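Local coordinates for protein HTH-type transcriptional repressor MdtR (Bacillus subtilis, PDB 1S3J) that is a homodimeric MarR-family repressor that binds the mdtRP promoter region directly and represses this multidrug resistance operon, at residues E31-T36 against E106-G111; T36-F41 against E59-K64; F41-L46 against D73-K78; L52-I57 against A67-A72. All coordinates share one frame; numbering follows the deposited sequence.

Contact 1 of 4, residues E31-T36 against E106-G111; sequences EKQGVT and EEVLAG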
loop_
_atom_site.group_PDB
_atom_site.type_symbol
_atom_site.label_atom_id
_atom_site.label_comp_id
_atom_site.label_asym_id
_atom_site.label_seq_id
_atom_site.Cartn_x
_atom_site.Cartn_y
_atom_site.Cartn_z
ATOM N N GLU A 31 10.129 -9.284 6.907
ATOM C CA GLU A 31 11.414 -8.891 7.480
ATOM C C GLU A 31 12.090 -10.087 8.143
ATOM O O GLU A 31 13.297 -10.238 8.037
ATOM C CB GLU A 31 11.245 -7.738 8.496
ATOM C CG GLU A 31 11.197 -6.340 7.875
ATOM C CD GLU A 31 10.882 -5.246 8.897
ATOM O OE1 GLU A 31 11.576 -5.175 9.940
ATOM O OE2 GLU A 31 9.943 -4.447 8.657
ATOM N N LYS A 32 11.299 -10.927 8.808
ATOM C CA LYS A 32 11.782 -12.157 9.452
ATOM C C LYS A 32 12.242 -13.198 8.430
ATOM O O LYS A 32 13.184 -13.938 8.689
ATOM C CB LYS A 32 10.684 -12.750 10.367
ATOM C CG LYS A 32 11.002 -14.117 11.045
ATOM C CD LYS A 32 12.162 -14.043 12.070
ATOM C CE LYS A 32 13.517 -14.554 11.496
ATOM N NZ LYS A 32 14.521 -14.887 12.552
ATOM N N GLN A 33 11.575 -13.277 7.281
ATOM C CA GLN A 33 12.037 -14.150 6.201
ATOM C C GLN A 33 13.171 -13.488 5.370
ATOM O O GLN A 33 13.705 -14.087 4.461
ATOM C CB GLN A 33 10.859 -14.584 5.315
ATOM C CG GLN A 33 9.875 -15.568 5.975
ATOM C CD GLN A 33 10.505 -16.930 6.297
ATOM O OE1 GLN A 33 11.085 -17.593 5.415
ATOM N NE2 GLN A 33 10.394 -17.349 7.568
ATOM N N GLY A 34 13.533 -12.257 5.706
ATOM C CA GLY A 34 14.684 -11.591 5.132
ATOM C C GLY A 34 14.489 -10.889 3.796
ATOM O O GLY A 34 15.458 -10.339 3.258
ATOM N N VAL A 35 13.266 -10.884 3.270
ATOM C CA VAL A 35 12.984 -10.321 1.948
ATOM C C VAL A 35 12.156 -9.030 2.055
ATOM O O VAL A 35 11.363 -8.855 2.984
ATOM C CB VAL A 35 12.298 -11.376 0.986
ATOM C CG1 VAL A 35 12.665 -12.798 1.384
ATOM C CG2 VAL A 35 10.792 -11.233 0.947
ATOM N N THR A 36 12.375 -8.127 1.109
ATOM C CA THR A 36 11.619 -6.885 1.021
ATOM C C THR A 36 10.480 -7.060 0.018
ATOM O O THR A 36 10.450 -8.048 -0.716
ATOM C CB THR A 36 12.527 -5.739 0.549
ATOM O OG1 THR A 36 13.058 -6.048 -0.757
ATOM C CG2 THR A 36 13.746 -5.564 1.512
ATOM N N GLU A 106 7.725 -19.473 -1.202
ATOM C CA GLU A 106 6.567 -20.246 -0.746
ATOM C C GLU A 106 6.310 -20.017 0.736
ATOM O O GLU A 106 5.165 -19.929 1.161
ATOM C CB GLU A 106 6.764 -21.736 -1.036
ATOM C CG GLU A 106 5.527 -22.453 -1.548
ATOM C CD GLU A 106 5.003 -21.895 -2.857
ATOM O OE1 GLU A 106 5.759 -21.891 -3.855
ATOM O OE2 GLU A 106 3.817 -21.470 -2.891
ATOM N N GLU A 107 7.397 -19.917 1.501
ATOM C CA GLU A 107 7.348 -19.623 2.932
ATOM C C GLU A 107 6.794 -18.218 3.189
ATOM O O GLU A 107 5.992 -18.016 4.083
ATOM C CB GLU A 107 8.745 -19.753 3.536
ATOM C CG GLU A 107 9.275 -21.175 3.567
ATOM C CD GLU A 107 10.665 -21.291 4.199
ATOM O OE1 GLU A 107 11.382 -20.267 4.342
ATOM O OE2 GLU A 107 11.046 -22.434 4.554
ATOM N N VAL A 108 7.213 -17.253 2.382
ATOM C CA VAL A 108 6.718 -15.895 2.491
ATOM C C VAL A 108 5.215 -15.847 2.125
ATOM O O VAL A 108 4.416 -15.224 2.825
ATOM C CB VAL A 108 7.531 -14.937 1.595
ATOM C CG1 VAL A 108 6.889 -13.549 1.538
ATOM C CG2 VAL A 108 8.980 -14.820 2.094
ATOM N N LEU A 109 4.838 -16.521 1.045
ATOM C CA LEU A 109 3.452 -16.486 0.570
ATOM C C LEU A 109 2.491 -17.172 1.571
ATOM O O LEU A 109 1.398 -16.667 1.838
ATOM C CB LEU A 109 3.347 -17.146 -0.806
ATOM C CG LEU A 109 2.156 -16.759 -1.690
ATOM C CD1 LEU A 109 2.331 -15.359 -2.281
ATOM C CD2 LEU A 109 1.973 -17.802 -2.807
ATOM N N ALA A 110 2.914 -18.312 2.116
ATOM C CA ALA A 110 2.127 -19.033 3.111
ATOM C C ALA A 110 1.947 -18.180 4.352
ATOM O O ALA A 110 0.862 -18.142 4.910
ATOM C CB ALA A 110 2.776 -20.377 3.457
ATOM N N GLY A 111 3.004 -17.487 4.772
ATOM C CA GLY A 111 2.910 -16.508 5.836
ATOM C C GLY A 111 1.847 -15.445 5.567
ATOM O O GLY A 111 1.044 -15.123 6.456
#
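CG2 of Val-108 meets two residues of the turn at 31-36. CB of Gln-33 lies 3.7 Å from CG2 of Val-108, with the two side chains running past each other in opposite directions. CG2 of Val-35 is a looser neighbour, 4.2 Å from CG2 of Val-108.

The polar contact is indirect. OE1 of Gln-33 and OE1 of Glu-107 are 2.9 Å apart, but as modelled both are acceptors and no hydrogen bond joins them. The amide and carboxylate planes stand nearly perpendicular, at 86°. Lys-104, one turn earlier on the second helix, donates to OE1 of Gln-33 and forms a long, weak ion pair with Glu-107. Its positive charge probably offsets the repulsion between the two oxygens. The bend of Gln-33 at chi2 (-65°) brings its amide to Glu-107 while CB stays on Val-108.

The backbone at 31-36 ends a helix. Gly-34 has positive phi and closes a Schellman motif, after which Val-35 turns inward. The contact thus joins the end of helix 4-32 to the middle of helix 99-120. Leu-40 of helix 37-49 packs against both Val-35 and Val-108.

Contact 2 of 4, residues T36-F41 against E59-K64; sequences TPAQLF and ERMEVK
Met-61, a selenomethionine, lays its CG and SE along the CD2-CE2 bond of the Phe-41 ring. Its CG is 3.4 Å from CE2 of Phe-41, and its SE is 3.8 Å from CD2 of the same ring. SE sits 4.8 Å from the ring centroid and 53° off the ring normal. This is a Met-aromatic contact of oblique geometry. The two side chains run antiparallel past one another.

The chain of Met-61 is extended as far as SE and then bends at chi3 (75°). The bend carries the terminal methyl to the other helix, where CE meets CB of Ala-38 at 3.8 Å. One side chain therefore touches two residues that lie almost one turn apart on helix 37-49. Arg-60 adds a lighter contact. Its CB lies at the ring edge, 4.4 Å from CZ of Phe-41, while the guanidinium lies well clear of the ring.

Both segments include a helix end. Thr-36 is the N-cap of helix 37-49, and its OG1 accepts from N of Gln-39. Glu-62, with positive phi, closes helix 54-61 in a Schellman motif.

The contact joins the start of helix 37-49 to the end of helix 54-61, the first helix of the predicted helix-turn-helix. Met-71 of helix 65-77 also packs on Met-61, and Gln-20 of the second subunit packs on Phe-41.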
loop_
_atom_site.group_PDB
_atom_site.type_symbol
_atom_site.label_atom_id
_atom_site.label_comp_id
_atom_site.label_asym_id
_atom_site.label_seq_id
_atom_site.Cartn_x
_atom_site.Cartn_y
_atom_site.Cartn_z
ATOM N N THR A 36 12.375 -8.127 1.109
ATOM C CA THR A 36 11.619 -6.885 1.021
ATOM C C THR A 36 10.480 -7.060 0.018
ATOM O O THR A 36 10.450 -8.048 -0.716
ATOM C CB THR A 36 12.527 -5.739 0.549
ATOM O OG1 THR A 36 13.058 -6.048 -0.757
ATOM C CG2 THR A 36 13.746 -5.564 1.512
ATOM N N PRO A 37 9.552 -6.110 -0.016
ATOM C CA PRO A 37 8.509 -6.101 -1.041
ATOM C C PRO A 37 9.040 -6.174 -2.467
ATOM O O PRO A 37 8.400 -6.816 -3.284
ATOM C CB PRO A 37 7.807 -4.749 -0.820
ATOM C CG PRO A 37 7.998 -4.472 0.611
ATOM C CD PRO A 37 9.379 -5.004 0.948
ATOM N N ALA A 38 10.142 -5.503 -2.779
ATOM C CA ALA A 38 10.632 -5.494 -4.164
ATOM C C ALA A 38 11.241 -6.854 -4.501
ATOM O O ALA A 38 11.063 -7.372 -5.605
ATOM C CB ALA A 38 11.650 -4.366 -4.386
ATOM N N GLN A 39 11.959 -7.428 -3.546
ATOM C CA GLN A 39 12.516 -8.761 -3.724
ATOM C C GLN A 39 11.384 -9.779 -3.869
ATOM O O GLN A 39 11.488 -10.705 -4.683
ATOM C CB GLN A 39 13.432 -9.143 -2.554
ATOM C CG GLN A 39 14.777 -8.409 -2.553
ATOM C CD GLN A 39 15.539 -8.611 -1.256
ATOM O OE1 GLN A 39 15.383 -9.627 -0.616
ATOM N NE2 GLN A 39 16.367 -7.651 -0.881
ATOM N N LEU A 40 10.298 -9.589 -3.109
ATOM C CA LEU A 40 9.150 -10.504 -3.157
ATOM C C LEU A 40 8.514 -10.401 -4.539
ATOM O O LEU A 40 8.154 -11.417 -5.130
ATOM C CB LEU A 40 8.116 -10.216 -2.056
ATOM C CG LEU A 40 6.860 -11.126 -2.125
ATOM C CD1 LEU A 40 7.240 -12.576 -1.796
ATOM C CD2 LEU A 40 5.695 -10.644 -1.244
ATOM N N PHE A 41 8.430 -9.185 -5.066
ATOM C CA PHE A 41 7.891 -8.983 -6.388
ATOM C C PHE A 41 8.713 -9.720 -7.461
ATOM O O PHE A 41 8.148 -10.247 -8.427
ATOM C CB PHE A 41 7.780 -7.490 -6.724
ATOM C CG PHE A 41 7.121 -7.220 -8.070
ATOM C CD1 PHE A 41 5.779 -6.874 -8.152
ATOM C CD2 PHE A 41 7.850 -7.335 -9.251
ATOM C CE1 PHE A 41 5.166 -6.645 -9.406
ATOM C CE2 PHE A 41 7.269 -7.108 -10.484
ATOM C CZ PHE A 41 5.918 -6.759 -10.569
ATOM N N GLU A 59 10.967 -3.181 -16.470
ATOM C CA GLU A 59 9.790 -2.658 -17.163
ATOM C C GLU A 59 8.523 -2.810 -16.321
ATOM O O GLU A 59 7.800 -1.837 -16.118
ATOM C CB GLU A 59 9.626 -3.406 -18.489
ATOM C CG GLU A 59 8.857 -2.699 -19.587
ATOM C CD GLU A 59 8.976 -3.423 -20.930
ATOM O OE1 GLU A 59 9.659 -4.482 -20.994
ATOM O OE2 GLU A 59 8.397 -2.933 -21.932
ATOM N N ARG A 60 8.266 -4.027 -15.836
ATOM C CA ARG A 60 7.074 -4.304 -15.027
ATOM C C ARG A 60 7.073 -3.505 -13.721
ATOM O O ARG A 60 6.012 -3.148 -13.208
ATOM C CB ARG A 60 6.957 -5.796 -14.693
ATOM C CG ARG A 60 6.654 -6.699 -15.881
ATOM C CD ARG A 60 7.400 -8.029 -15.840
ATOM N NE ARG A 60 7.216 -8.793 -17.072
ATOM C CZ ARG A 60 6.283 -9.724 -17.264
ATOM N NH1 ARG A 60 5.412 -10.033 -16.303
ATOM N NH2 ARG A 60 6.219 -10.353 -18.434
HETATM N N MSE A 61 8.260 -3.237 -13.186
HETATM C CA MSE A 61 8.392 -2.508 -11.928
HETATM C C MSE A 61 8.523 -0.999 -12.134
HETATM O O MSE A 61 8.499 -0.246 -11.164
HETATM C CB MSE A 61 9.594 -3.029 -11.152
HETATM C CG MSE A 61 9.447 -4.475 -10.778
HETATM SE SE MSE A 61 10.861 -5.104 -9.641
HETATM C CE MSE A 61 10.299 -4.241 -7.933
ATOM N N GLU A 62 8.662 -0.578 -13.392
ATOM C CA GLU A 62 8.899 0.819 -13.767
ATOM C C GLU A 62 10.052 1.423 -12.961
ATOM O O GLU A 62 9.914 2.460 -12.302
ATOM C CB GLU A 62 7.599 1.645 -13.691
ATOM C CG GLU A 62 6.504 1.073 -14.605
ATOM C CD GLU A 62 5.257 1.930 -14.708
ATOM O OE1 GLU A 62 4.344 1.779 -13.857
ATOM O OE2 GLU A 62 5.179 2.737 -15.662
ATOM N N VAL A 63 11.185 0.732 -13.024
ATOM C CA VAL A 63 12.436 1.191 -12.440
ATOM C C VAL A 63 13.576 0.943 -13.428
ATOM O O VAL A 63 13.398 0.273 -14.434
ATOM C CB VAL A 63 12.742 0.464 -11.117
ATOM C CG1 VAL A 63 11.631 0.710 -10.096
ATOM C CG2 VAL A 63 12.952 -1.048 -11.349
ATOM N N LYS A 64 14.749 1.483 -13.131
ATOM C CA LYS A 64 15.894 1.374 -14.035
ATOM C C LYS A 64 16.440 -0.048 -13.988
ATOM O O LYS A 64 16.386 -0.704 -12.943
ATOM C CB LYS A 64 17.014 2.355 -13.646
ATOM C CG LYS A 64 16.594 3.840 -13.612
ATOM C CD LYS A 64 16.530 4.450 -15.003
ATOM C CE LYS A 64 16.500 5.975 -14.946
ATOM N NZ LYS A 64 16.655 6.557 -16.300
#

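Contact 3 of 4, residues F41-L46 against D73-K78; sequences FVLASL and DRLEQK
Leu-75 reaches across to helix 37-49 and touches Val-42 and Leu-43 with its two methyls. Its CB points toward that helix but has no close partner there. CG lies anti to the carbonyl carbon (chi1 -70°), and the leucine fork beyond it does the touching. CD1 takes Val-42: it is 4.0 Å from CG1 of Val-42 and 4.1 Å from CB of that residue. CD2 takes the next residue, lying 4.1 Å from CD2 of Leu-43.

The valine faces the other helix from its CB onward. The leucine does not. The CA-CB bond of Leu-43 points to the side of helix 65-77, not at it, and the extended end of the chain (chi2 -175°) brings CD2 nearer. Both side chains meet Leu-75 at a slant. The backbones stay well apart, with 8.9 Å between CA of Leu-43 and CA of Leu-75, so the gap is bridged by side chains, mostly through methyl groups. All three residues are buried, and no hydrogen bond crosses.

Within helix 37-49, O of Phe-41 accepts two bonds. OG of Ser-45 donates to O of Phe-41 at 2.9 Å, and N of Ser-45 reaches the same oxygen from the opposite face of its carbonyl plane. This ties the serine side chain back to its own helix.

The contact sets helix 65-77, the second helix of the predicted helix-turn-helix, against helix 37-49. Ile-81 of strand 81-85 packs on both Leu-43 and Leu-75. Ile-57 of helix 54-61 packs on Val-42, and Phe-105 of helix 99-120 lies against Leu-43.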
loop_
_atom_site.group_PDB
_atom_site.type_symbol
_atom_site.label_atom_id
_atom_site.label_comp_id
_atom_site.label_asym_id
_atom_site.label_seq_id
_atom_site.Cartn_x
_atom_site.Cartn_y
_atom_site.Cartn_z
ATOM N N PHE A 41 8.430 -9.185 -5.066
ATOM C CA PHE A 41 7.891 -8.983 -6.388
ATOM C C PHE A 41 8.713 -9.720 -7.461
ATOM O O PHE A 41 8.148 -10.247 -8.427
ATOM C CB PHE A 41 7.780 -7.490 -6.724
ATOM C CG PHE A 41 7.121 -7.220 -8.070
ATOM C CD1 PHE A 41 5.779 -6.874 -8.152
ATOM C CD2 PHE A 41 7.850 -7.335 -9.251
ATOM C CE1 PHE A 41 5.166 -6.645 -9.406
ATOM C CE2 PHE A 41 7.269 -7.108 -10.484
ATOM C CZ PHE A 41 5.918 -6.759 -10.569
ATOM N N VAL A 42 10.031 -9.744 -7.302
ATOM C CA VAL A 42 10.901 -10.397 -8.266
ATOM C C VAL A 42 10.707 -11.907 -8.186
ATOM O O VAL A 42 10.584 -12.577 -9.207
ATOM C CB VAL A 42 12.377 -10.060 -8.035
ATOM C CG1 VAL A 42 13.244 -10.842 -8.999
ATOM C CG2 VAL A 42 12.631 -8.548 -8.208
ATOM N N LEU A 43 10.668 -12.422 -6.968
ATOM C CA LEU A 43 10.485 -13.834 -6.738
ATOM C C LEU A 43 9.178 -14.331 -7.343
ATOM O O LEU A 43 9.169 -15.386 -7.954
ATOM C CB LEU A 43 10.558 -14.167 -5.245
ATOM C CG LEU A 43 11.932 -14.029 -4.588
ATOM C CD1 LEU A 43 11.893 -14.522 -3.120
ATOM C CD2 LEU A 43 13.044 -14.744 -5.388
ATOM N N ALA A 44 8.111 -13.551 -7.208
ATOM C CA ALA A 44 6.780 -13.910 -7.716
ATOM C C ALA A 44 6.707 -13.871 -9.244
ATOM O O ALA A 44 6.154 -14.774 -9.859
ATOM C CB ALA A 44 5.699 -12.984 -7.109
ATOM N N SER A 45 7.261 -12.820 -9.846
ATOM C CA SER A 45 7.447 -12.760 -11.295
ATOM C C SER A 45 8.246 -13.946 -11.867
ATOM O O SER A 45 8.005 -14.359 -12.989
ATOM C CB SER A 45 8.142 -11.465 -11.706
ATOM O OG SER A 45 7.417 -10.354 -11.215
ATOM N N LEU A 46 9.194 -14.473 -11.111
ATOM C CA LEU A 46 10.007 -15.588 -11.583
ATOM C C LEU A 46 9.318 -16.946 -11.371
ATOM O O LEU A 46 9.504 -17.844 -12.177
ATOM C CB LEU A 46 11.403 -15.574 -10.933
ATOM C CG LEU A 46 12.302 -14.374 -11.282
ATOM C CD1 LEU A 46 13.675 -14.585 -10.634
ATOM C CD2 LEU A 46 12.425 -14.159 -12.791
ATOM N N ASP A 73 21.402 -8.760 -7.086
ATOM C CA ASP A 73 22.620 -8.979 -6.280
ATOM C C ASP A 73 22.236 -9.520 -4.917
ATOM O O ASP A 73 22.816 -10.484 -4.442
ATOM C CB ASP A 73 23.387 -7.662 -6.046
ATOM C CG ASP A 73 24.197 -7.208 -7.251
ATOM O OD1 ASP A 73 24.573 -8.053 -8.074
ATOM O OD2 ASP A 73 24.532 -6.020 -7.448
ATOM N N ARG A 74 21.257 -8.874 -4.281
ATOM C CA ARG A 74 20.844 -9.227 -2.928
ATOM C C ARG A 74 20.301 -10.650 -2.917
ATOM O O ARG A 74 20.714 -11.472 -2.129
ATOM C CB ARG A 74 19.785 -8.247 -2.398
ATOM C CG ARG A 74 20.269 -6.812 -2.213
ATOM C CD ARG A 74 19.274 -5.892 -1.458
ATOM N NE ARG A 74 19.699 -4.487 -1.469
ATOM C CZ ARG A 74 20.535 -3.936 -0.589
ATOM N NH1 ARG A 74 21.068 -4.648 0.397
ATOM N NH2 ARG A 74 20.848 -2.656 -0.699
ATOM N N LEU A 75 19.407 -10.936 -3.842
ATOM C CA LEU A 75 18.847 -12.264 -3.985
ATOM C C LEU A 75 19.921 -13.333 -4.309
ATOM O O LEU A 75 19.909 -14.388 -3.695
ATOM C CB LEU A 75 17.727 -12.249 -5.047
ATOM C CG LEU A 75 16.451 -11.509 -4.604
ATOM C CD1 LEU A 75 15.571 -11.247 -5.788
ATOM C CD2 LEU A 75 15.699 -12.280 -3.509
ATOM N N GLU A 76 20.850 -13.047 -5.230
ATOM C CA GLU A 76 21.894 -14.024 -5.597
ATOM C C GLU A 76 22.831 -14.307 -4.421
ATOM O O GLU A 76 23.224 -15.450 -4.193
ATOM C CB GLU A 76 22.700 -13.586 -6.820
ATOM C CG GLU A 76 23.683 -14.666 -7.294
ATOM C CD GLU A 76 24.171 -14.484 -8.730
ATOM O OE1 GLU A 76 24.586 -13.362 -9.076
ATOM O OE2 GLU A 76 24.155 -15.475 -9.509
ATOM N N GLN A 77 23.146 -13.267 -3.657
ATOM C CA GLN A 77 23.971 -13.391 -2.459
ATOM C C GLN A 77 23.333 -14.318 -1.414
ATOM O O GLN A 77 24.029 -14.979 -0.651
ATOM C CB GLN A 77 24.214 -12.004 -1.854
ATOM C CG GLN A 77 25.143 -11.976 -0.640
ATOM C CD GLN A 77 24.424 -12.052 0.700
ATOM O OE1 GLN A 77 24.947 -12.630 1.662
ATOM N NE2 GLN A 77 23.245 -11.469 0.774
ATOM N N LYS A 78 22.004 -14.345 -1.392
ATOM C CA LYS A 78 21.244 -15.231 -0.518
ATOM C C LYS A 78 20.903 -16.535 -1.225
ATOM O O LYS A 78 20.268 -17.404 -0.632
ATOM C CB LYS A 78 19.974 -14.522 -0.024
ATOM C CG LYS A 78 20.291 -13.270 0.774
ATOM C CD LYS A 78 19.063 -12.651 1.438
ATOM C CE LYS A 78 18.452 -11.548 0.567
ATOM N NZ LYS A 78 17.361 -10.816 1.262
#

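Contact 4 of 4, residues L52-I57 against A67-A72; sequences LKVSEI and AVTLMA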
loop_
_atom_site.group_PDB
_atom_site.type_symbol
_atom_site.label_atom_id
_atom_site.label_comp_id
_atom_site.label_asym_id
_atom_site.label_seq_id
_atom_site.Cartn_x
_atom_site.Cartn_y
_atom_site.Cartn_z
ATOM N N LEU A 52 12.933 -14.472 -16.697
ATOM C CA LEU A 52 12.733 -13.139 -17.265
ATOM C C LEU A 52 14.060 -12.417 -17.447
ATOM O O LEU A 52 14.978 -12.598 -16.667
ATOM C CB LEU A 52 11.824 -12.302 -16.367
ATOM C CG LEU A 52 10.360 -12.750 -16.255
ATOM C CD1 LEU A 52 9.621 -11.959 -15.192
ATOM C CD2 LEU A 52 9.641 -12.628 -17.593
ATOM N N LYS A 53 14.146 -11.586 -18.479
ATOM C CA LYS A 53 15.279 -10.703 -18.651
ATOM C C LYS A 53 15.270 -9.649 -17.535
ATOM O O LYS A 53 14.221 -9.367 -16.950
ATOM C CB LYS A 53 15.236 -10.034 -20.028
ATOM C CG LYS A 53 15.145 -11.015 -21.217
ATOM C CD LYS A 53 14.702 -10.254 -22.460
ATOM C CE LYS A 53 14.991 -10.997 -23.731
ATOM N NZ LYS A 53 14.239 -10.352 -24.858
ATOM N N VAL A 54 16.440 -9.102 -17.220
ATOM C CA VAL A 54 16.532 -8.010 -16.265
ATOM C C VAL A 54 15.712 -6.825 -16.761
ATOM O O VAL A 54 15.038 -6.173 -15.966
ATOM C CB VAL A 54 17.982 -7.542 -16.022
ATOM C CG1 VAL A 54 17.990 -6.187 -15.287
ATOM C CG2 VAL A 54 18.716 -8.559 -15.218
ATOM N N SER A 55 15.767 -6.561 -18.062
ATOM C CA SER A 55 15.020 -5.448 -18.662
ATOM C C SER A 55 13.501 -5.631 -18.600
ATOM O O SER A 55 12.749 -4.643 -18.637
ATOM C CB SER A 55 15.451 -5.232 -20.124
ATOM O OG SER A 55 14.935 -6.227 -20.977
ATOM N N GLU A 56 13.050 -6.882 -18.533
ATOM C CA GLU A 56 11.631 -7.180 -18.446
ATOM C C GLU A 56 11.116 -6.853 -17.049
ATOM O O GLU A 56 10.084 -6.219 -16.899
ATOM C CB GLU A 56 11.344 -8.651 -18.784
ATOM C CG GLU A 56 11.448 -8.984 -20.270
ATOM C CD GLU A 56 11.173 -10.451 -20.562
ATOM O OE1 GLU A 56 11.794 -11.337 -19.923
ATOM O OE2 GLU A 56 10.320 -10.723 -21.428
ATOM N N ILE A 57 11.836 -7.306 -16.031
ATOM C CA ILE A 57 11.487 -7.000 -14.640
ATOM C C ILE A 57 11.511 -5.495 -14.411
ATOM O O ILE A 57 10.606 -4.954 -13.795
ATOM C CB ILE A 57 12.453 -7.713 -13.678
ATOM C CG1 ILE A 57 12.125 -9.201 -13.648
ATOM C CG2 ILE A 57 12.368 -7.133 -12.277
ATOM C CD1 ILE A 57 13.087 -10.015 -12.835
ATOM N N ALA A 67 18.384 -0.612 -10.914
ATOM C CA ALA A 67 17.606 -0.954 -9.713
ATOM C C ALA A 67 17.376 -2.463 -9.585
ATOM O O ALA A 67 17.515 -3.036 -8.499
ATOM C CB ALA A 67 16.262 -0.231 -9.726
ATOM N N VAL A 68 17.029 -3.110 -10.694
ATOM C CA VAL A 68 16.809 -4.571 -10.677
ATOM C C VAL A 68 18.110 -5.336 -10.430
ATOM O O VAL A 68 18.137 -6.327 -9.704
ATOM C CB VAL A 68 16.134 -5.078 -11.966
ATOM C CG1 VAL A 68 15.946 -6.614 -11.913
ATOM C CG2 VAL A 68 14.817 -4.406 -12.134
ATOM N N THR A 69 19.195 -4.854 -11.015
ATOM C CA THR A 69 20.508 -5.483 -10.877
ATOM C C THR A 69 20.918 -5.512 -9.420
ATOM O O THR A 69 21.531 -6.483 -8.962
ATOM C CB THR A 69 21.533 -4.711 -11.730
ATOM O OG1 THR A 69 21.308 -5.002 -13.121
ATOM C CG2 THR A 69 22.977 -5.140 -11.451
ATOM N N LEU A 70 20.576 -4.462 -8.673
ATOM C CA LEU A 70 20.854 -4.459 -7.237
ATOM C C LEU A 70 19.937 -5.430 -6.469
ATOM O O LEU A 70 20.365 -6.071 -5.512
ATOM C CB LEU A 70 20.737 -3.053 -6.658
ATOM C CG LEU A 70 21.003 -2.928 -5.161
ATOM C CD1 LEU A 70 22.431 -3.376 -4.873
ATOM C CD2 LEU A 70 20.770 -1.497 -4.673
HETATM N N MSE A 71 18.677 -5.533 -6.863
HETATM C CA MSE A 71 17.785 -6.512 -6.230
HETATM C C MSE A 71 18.344 -7.911 -6.487
HETATM O O MSE A 71 18.438 -8.731 -5.586
HETATM C CB MSE A 71 16.385 -6.429 -6.816
HETATM C CG MSE A 71 15.591 -5.217 -6.374
HETATM SE SE MSE A 71 14.067 -4.977 -7.566
HETATM C CE MSE A 71 14.009 -2.997 -7.551
ATOM N N ALA A 72 18.704 -8.160 -7.742
ATOM C CA ALA A 72 19.288 -9.432 -8.147
ATOM C C ALA A 72 20.538 -9.754 -7.338
ATOM O O ALA A 72 20.700 -10.887 -6.917
ATOM C CB ALA A 72 19.603 -9.414 -9.632
#
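Val-54 and Ile-57, one turn apart on the first segment, both pack on Val-68. Ahead of them, Leu-52 lies in the short strand 51-53, and its backbone pairs with Leu-95 of strand 93-97. Lys-53 is the N-cap residue of the next helix. OE1 of Glu-56 accepts from N of Lys-53 at 2.8 Å through its anti lone pair. The bond folds the glutamate back over the helix start.

At Val-54 the contact begins. CG1, anti to the backbone N (chi1 166°), lies 4.0 Å from CB of Val-68, and the two valines pass in opposite directions. The same CG1 is 4.1 Å from OG1 of Thr-69. That hydroxyl has a weak hydrogen bond to O of Pro-65 in its own helix.

Helices 54-61 and 65-77 form the predicted helix-turn-helix, the DNA-binding element of the winged-helix fold in MarR proteins. In this family the second of the two is the recognition helix.

Ile-57 makes the tighter contact. Its CG2 sits between the branches of Val-68, 3.6 Å from CG1 of Val-68 and 3.7 Å from CG2 of that valine. Beyond this pair, Val-42 of helix 37-49 and Leu-95 of strand 93-97 also touch Ile-57.

In the fold
Contacts 2, 3 and 4 join helices 37-49, 54-61 and 65-77 pairwise, with centres 8 to 10 Å apart. They meet side by side: SE of Met-61 is 3.8 Å from SE of Met-71, and CG1 of Val-42 is 3.9 Å from CD1 of Ile-57. Contact 1 lies farther off, its centre about 12, 16 and 20 Å from those of contacts 3, 2 and 4, and belongs to the part built on helices 4-32 and 99-120. Leu-40 links it to helix 37-49, with its CD1 3.5 Å from CG1 of Val-108. Lys-78 adds a second link, its NZ 2.8 Å from O of Gly-34. The touching residues of contact 4 all lie within the predicted DNA-binding motif.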